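Local coordinates for PUA domain-containing protein (Aeropyrum pernix, PDB 2CX0) that is of unknown function but contains a PUA domain, probably binds RNA and may act in translation initiation, at residues K92-V97 and G118-F123; S122-D127 and E146-A151. One frame throughout, in Å; residues are numbered along the deposited sequence.

Contact 1 is the antiparallel pairing of 93-97 with 116-121, one of the two outermost strands of the mixed PUA-domain sheet; contact 2 takes up the chain where that strand ends and fastens the loop 122-127 to the start of helix 149-158. Their centres lie about 9 Å apart and they share S122 and F123, the ring of F123 meeting the strand in one and the helix start in the other. V119 CG1 also packs on S149 CB at 4.1 Å, and K92 CD lies 3.5 Å from D127 OD2.

Contact 1: residues K92-V97 and G118-F123; sequences KGVVLV and GVEGSF
E120 lies obliquely across V94 on one face of the strand pair, its carboxylate reaching over the valine so that OE1 stands 3.4 Å from V94 CG2. With CG beside the backbone N (chi1 -73°) and the chain extended beyond it, the carboxylate also spans to the next residue on that face, OE2 lying 3.6 Å from L96 CD1. A salt bridge from E120 OE1 to R137 holds the charged end while the valine and leucine methyls pack along it. L96 sits opposite G118, where the missing side chain matters: a CB there would collide with L96 CD1. These residues belong to an antiparallel pair at the edge of the mixed PUA-domain sheet, in which 116-121 is an edge strand. Two bonds join V94 and E120, and the one from E120 N to V94 O (2.9 Å) runs nearly straight along the carbonyl. L96 N instead meets G118 O at 2.8 Å from above the carbonyl plane. V95 and V119 occupy the other face, where both touch L152 of helix 149-158. Beyond G121 the chain turns in, S122 N bonding to K92 O, and F123 CG stands between its own N and carbonyl carbon (chi1 53°). That places the ring against the backbone of G93, with CD2 3.6 Å from G93 CA, while CZ meets V95 CG2 at 4.1 Å, the two side chains crossing at about a right angle.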
loop_
_atom_site.group_PDB
_atom_site.type_symbol
_atom_site.label_atom_id
_atom_site.label_comp_id
_atom_site.label_asym_id
_atom_site.label_seq_id
_atom_site.Cartn_x
_atom_site.Cartn_y
_atom_site.Cartn_z
ATOM N N LYS A 92 10.942 2.543 -1.378
ATOM C CA LYS A 92 12.182 2.390 -2.185
ATOM C C LYS A 92 11.940 2.915 -3.619
ATOM O O LYS A 92 12.848 3.409 -4.290
ATOM C CB LYS A 92 12.549 0.936 -2.223
ATOM C CG LYS A 92 13.112 0.479 -0.879
ATOM C CD LYS A 92 13.704 -0.910 -1.003
ATOM C CE LYS A 92 14.299 -1.388 0.321
ATOM N NZ LYS A 92 15.728 -0.990 0.524
ATOM N N GLY A 93 10.709 2.784 -4.099
ATOM C CA GLY A 93 10.442 3.299 -5.427
ATOM C C GLY A 93 8.966 3.459 -5.756
ATOM O O GLY A 93 8.086 2.985 -5.024
ATOM N N VAL A 94 8.698 4.182 -6.826
ATOM C CA VAL A 94 7.337 4.314 -7.283
ATOM C C VAL A 94 7.422 4.212 -8.822
ATOM O O VAL A 94 8.482 4.504 -9.408
ATOM C CB VAL A 94 6.671 5.649 -6.891
ATOM C CG1 VAL A 94 6.461 5.747 -5.360
ATOM C CG2 VAL A 94 7.426 6.745 -7.475
ATOM N N VAL A 95 6.297 3.817 -9.436
ATOM C CA VAL A 95 6.202 3.656 -10.886
ATOM C C VAL A 95 5.065 4.533 -11.302
ATOM O O VAL A 95 3.973 4.459 -10.706
ATOM C CB VAL A 95 5.886 2.172 -11.237
ATOM C CG1 VAL A 95 5.660 2.018 -12.725
ATOM C CG2 VAL A 95 7.071 1.261 -10.767
ATOM N N LEU A 96 5.304 5.382 -12.300
ATOM C CA LEU A 96 4.285 6.287 -12.778
ATOM C C LEU A 96 3.610 5.605 -13.938
ATOM O O LEU A 96 4.279 4.923 -14.740
ATOM C CB LEU A 96 4.937 7.589 -13.237
ATOM C CG LEU A 96 5.830 8.235 -12.174
ATOM C CD1 LEU A 96 6.451 9.527 -12.739
ATOM C CD2 LEU A 96 4.998 8.506 -10.914
ATOM N N VAL A 97 2.293 5.777 -14.033
ATOM C CA VAL A 97 1.504 5.067 -15.062
ATOM C C VAL A 97 0.599 6.014 -15.831
ATOM O O VAL A 97 0.235 7.100 -15.345
ATOM C CB VAL A 97 0.633 3.916 -14.433
ATOM C CG1 VAL A 97 1.480 3.036 -13.507
ATOM C CG2 VAL A 97 -0.618 4.529 -13.579
ATOM N N GLY A 118 7.086 6.006 -16.234
ATOM C CA GLY A 118 8.156 6.624 -15.446
ATOM C C GLY A 118 8.511 5.766 -14.262
ATOM O O GLY A 118 7.667 4.965 -13.787
ATOM N N VAL A 119 9.764 5.862 -13.841
ATOM C CA VAL A 119 10.239 5.106 -12.674
ATOM C C VAL A 119 11.006 6.036 -11.738
ATOM O O VAL A 119 11.832 6.844 -12.203
ATOM C CB VAL A 119 11.188 3.990 -13.052
ATOM C CG1 VAL A 119 11.763 3.360 -11.770
ATOM C CG2 VAL A 119 10.472 2.952 -13.933
ATOM N N GLU A 120 10.746 5.960 -10.430
ATOM C CA GLU A 120 11.460 6.796 -9.495
ATOM C C GLU A 120 12.011 5.939 -8.397
ATOM O O GLU A 120 11.377 4.935 -7.962
ATOM C CB GLU A 120 10.533 7.850 -8.839
ATOM C CG GLU A 120 10.137 8.977 -9.764
ATOM C CD GLU A 120 9.028 9.874 -9.216
ATOM O OE1 GLU A 120 8.700 9.814 -8.008
ATOM O OE2 GLU A 120 8.493 10.670 -10.013
ATOM N N GLY A 121 13.176 6.345 -7.896
ATOM C CA GLY A 121 13.762 5.561 -6.816
ATOM C C GLY A 121 14.631 4.445 -7.353
ATOM O O GLY A 121 14.927 4.406 -8.559
ATOM N N SER A 122 15.006 3.515 -6.474
ATOM C CA SER A 122 15.874 2.399 -6.824
ATOM C C SER A 122 15.326 1.168 -6.106
ATOM O O SER A 122 15.112 1.202 -4.895
ATOM C CB SER A 122 17.295 2.727 -6.352
ATOM O OG SER A 122 18.167 1.668 -6.685
ATOM N N PHE A 123 15.051 0.086 -6.825
ATOM C CA PHE A 123 14.496 -1.079 -6.177
ATOM C C PHE A 123 14.801 -2.316 -6.985
ATOM O O PHE A 123 15.171 -2.228 -8.185
ATOM C CB PHE A 123 12.969 -0.936 -5.987
ATOM C CG PHE A 123 12.220 -0.605 -7.231
ATOM C CD1 PHE A 123 11.806 -1.600 -8.121
ATOM C CD2 PHE A 123 11.886 0.733 -7.508
ATOM C CE1 PHE A 123 11.063 -1.247 -9.285
ATOM C CE2 PHE A 123 11.169 1.079 -8.631
ATOM C CZ PHE A 123 10.754 0.090 -9.528
#

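Contact 2: residues S122-D127 and E146-A151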
loop_
_atom_site.group_PDB
_atom_site.type_symbol
_atom_site.label_atom_id
_atom_site.label_comp_id
_atom_site.label_asym_id
_atom_site.label_seq_id
_atom_site.Cartn_x
_atom_site.Cartn_y
_atom_site.Cartn_z
ATOM N N SER A 122 15.006 3.515 -6.474
ATOM C CA SER A 122 15.874 2.399 -6.824
ATOM C C SER A 122 15.326 1.168 -6.106
ATOM O O SER A 122 15.112 1.202 -4.895
ATOM C CB SER A 122 17.295 2.727 -6.352
ATOM O OG SER A 122 18.167 1.668 -6.685
ATOM N N PHE A 123 15.051 0.086 -6.825
ATOM C CA PHE A 123 14.496 -1.079 -6.177
ATOM C C PHE A 123 14.801 -2.316 -6.985
ATOM O O PHE A 123 15.171 -2.228 -8.185
ATOM C CB PHE A 123 12.969 -0.936 -5.987
ATOM C CG PHE A 123 12.220 -0.605 -7.231
ATOM C CD1 PHE A 123 11.806 -1.600 -8.121
ATOM C CD2 PHE A 123 11.886 0.733 -7.508
ATOM C CE1 PHE A 123 11.063 -1.247 -9.285
ATOM C CE2 PHE A 123 11.169 1.079 -8.631
ATOM C CZ PHE A 123 10.754 0.090 -9.528
ATOM N N THR A 124 14.655 -3.466 -6.342
ATOM C CA THR A 124 14.889 -4.702 -7.061
ATOM C C THR A 124 13.607 -5.526 -7.063
ATOM O O THR A 124 12.667 -5.227 -6.323
ATOM C CB THR A 124 16.051 -5.516 -6.387
ATOM O OG1 THR A 124 15.700 -5.792 -5.037
ATOM C CG2 THR A 124 17.325 -4.718 -6.380
ATOM N N ARG A 125 13.576 -6.566 -7.908
ATOM C CA ARG A 125 12.437 -7.462 -7.967
ATOM C C ARG A 125 12.109 -7.875 -6.534
ATOM O O ARG A 125 13.026 -8.185 -5.754
ATOM C CB ARG A 125 12.810 -8.710 -8.815
ATOM C CG ARG A 125 11.886 -9.899 -8.678
ATOM C CD ARG A 125 12.123 -10.909 -9.796
ATOM N NE ARG A 125 12.859 -10.282 -10.879
ATOM C CZ ARG A 125 12.675 -10.531 -12.173
ATOM N NH1 ARG A 125 11.750 -11.411 -12.570
ATOM N NH2 ARG A 125 13.435 -9.903 -13.064
ATOM N N GLY A 126 10.824 -7.871 -6.163
ATOM C CA GLY A 126 10.452 -8.300 -4.814
ATOM C C GLY A 126 10.238 -7.159 -3.831
ATOM O O GLY A 126 9.619 -7.362 -2.758
ATOM N N ASP A 127 10.739 -5.964 -4.166
ATOM C CA ASP A 127 10.580 -4.786 -3.299
ATOM C C ASP A 127 9.178 -4.256 -3.371
ATOM O O ASP A 127 8.489 -4.451 -4.417
ATOM C CB ASP A 127 11.492 -3.653 -3.728
ATOM C CG ASP A 127 12.909 -3.775 -3.115
ATOM O OD1 ASP A 127 13.009 -4.434 -2.068
ATOM O OD2 ASP A 127 13.865 -3.192 -3.678
ATOM N N GLU A 146 8.100 -6.729 -9.984
ATOM C CA GLU A 146 8.433 -7.989 -10.651
ATOM C C GLU A 146 9.727 -7.889 -11.427
ATOM O O GLU A 146 10.226 -8.896 -11.940
ATOM C CB GLU A 146 7.348 -8.395 -11.626
ATOM C CG GLU A 146 6.099 -8.819 -10.917
ATOM C CD GLU A 146 5.822 -10.320 -11.025
ATOM O OE1 GLU A 146 6.122 -10.921 -12.083
ATOM O OE2 GLU A 146 5.279 -10.895 -10.069
ATOM N N VAL A 147 10.259 -6.685 -11.541
ATOM C CA VAL A 147 11.540 -6.479 -12.236
ATOM C C VAL A 147 12.341 -5.418 -11.501
ATOM O O VAL A 147 11.760 -4.603 -10.777
ATOM C CB VAL A 147 11.324 -6.025 -13.686
ATOM C CG1 VAL A 147 10.757 -7.188 -14.486
ATOM C CG2 VAL A 147 10.391 -4.824 -13.738
ATOM N N ASP A 148 13.649 -5.382 -11.701
ATOM C CA ASP A 148 14.443 -4.376 -11.012
ATOM C C ASP A 148 14.086 -2.989 -11.623
ATOM O O ASP A 148 13.670 -2.921 -12.810
ATOM C CB ASP A 148 15.931 -4.640 -11.250
ATOM C CG ASP A 148 16.436 -5.967 -10.645
ATOM O OD1 ASP A 148 17.594 -6.347 -10.972
ATOM O OD2 ASP A 148 15.719 -6.615 -9.847
ATOM N N SER A 149 14.257 -1.901 -10.854
ATOM C CA SER A 149 14.005 -0.549 -11.377
ATOM C C SER A 149 14.902 -0.237 -12.612
ATOM O O SER A 149 14.464 0.425 -13.569
ATOM C CB SER A 149 14.267 0.516 -10.298
ATOM O OG SER A 149 15.574 0.347 -9.781
ATOM N N SER A 150 16.151 -0.699 -12.641
ATOM C CA SER A 150 16.963 -0.373 -13.827
ATOM C C SER A 150 16.481 -1.165 -15.055
ATOM O O SER A 150 16.600 -0.707 -16.200
ATOM C CB SER A 150 18.426 -0.663 -13.549
ATOM O OG SER A 150 18.553 -2.031 -13.320
ATOM N N ALA A 151 15.932 -2.361 -14.845
ATOM C CA ALA A 151 15.434 -3.091 -15.984
ATOM C C ALA A 151 14.117 -2.437 -16.454
ATOM O O ALA A 151 13.856 -2.375 -17.662
ATOM C CB ALA A 151 15.190 -4.545 -15.617
HETATM O O HOH W 1 17.538 -1.690 -10.079
HETATM O O HOH W 2 14.658 -7.425 -13.273
#
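F123 and S149 are joined by a nearly straight backbone bond, S149 N to F123 O (2.8 Å), where the two segments run roughly antiparallel. S149 N approaches from above the carbonyl plane of F123, whose oxygen also accepts a bond from a water that S150 N donates to. The serine side chain answers with a second nearly straight bond, F123 N to S149 OG (3.0 Å). S149 CB sits squarely over the F123 ring, a CH-pi contact 3.5 Å from the centroid and 8° off the normal, while V147 O lies near the ring's edge. Cut back to an alanine, F123 would lose the ring, which is likely to leave S149 CB without its aromatic seat and to open a gap between the helix start and G93. Farther along, D148 OD2 uses its anti lone pair to accept R125 N at 2.9 Å. The R125 side chain, bent at chi3 (-17°), lays one guanidinium face over E146 O, 3.0 Å from CZ, too poorly angled for its N-H groups to bond there; a second water joins R125 NH2 to D148 N. D127 OD2 takes T124 N at 2.8 Å, bracing the type II turn from T124 to D127. Thus backbone amides, more than paired charges, hold the loop to the helix start, and V147 O is buried there without a polar partner.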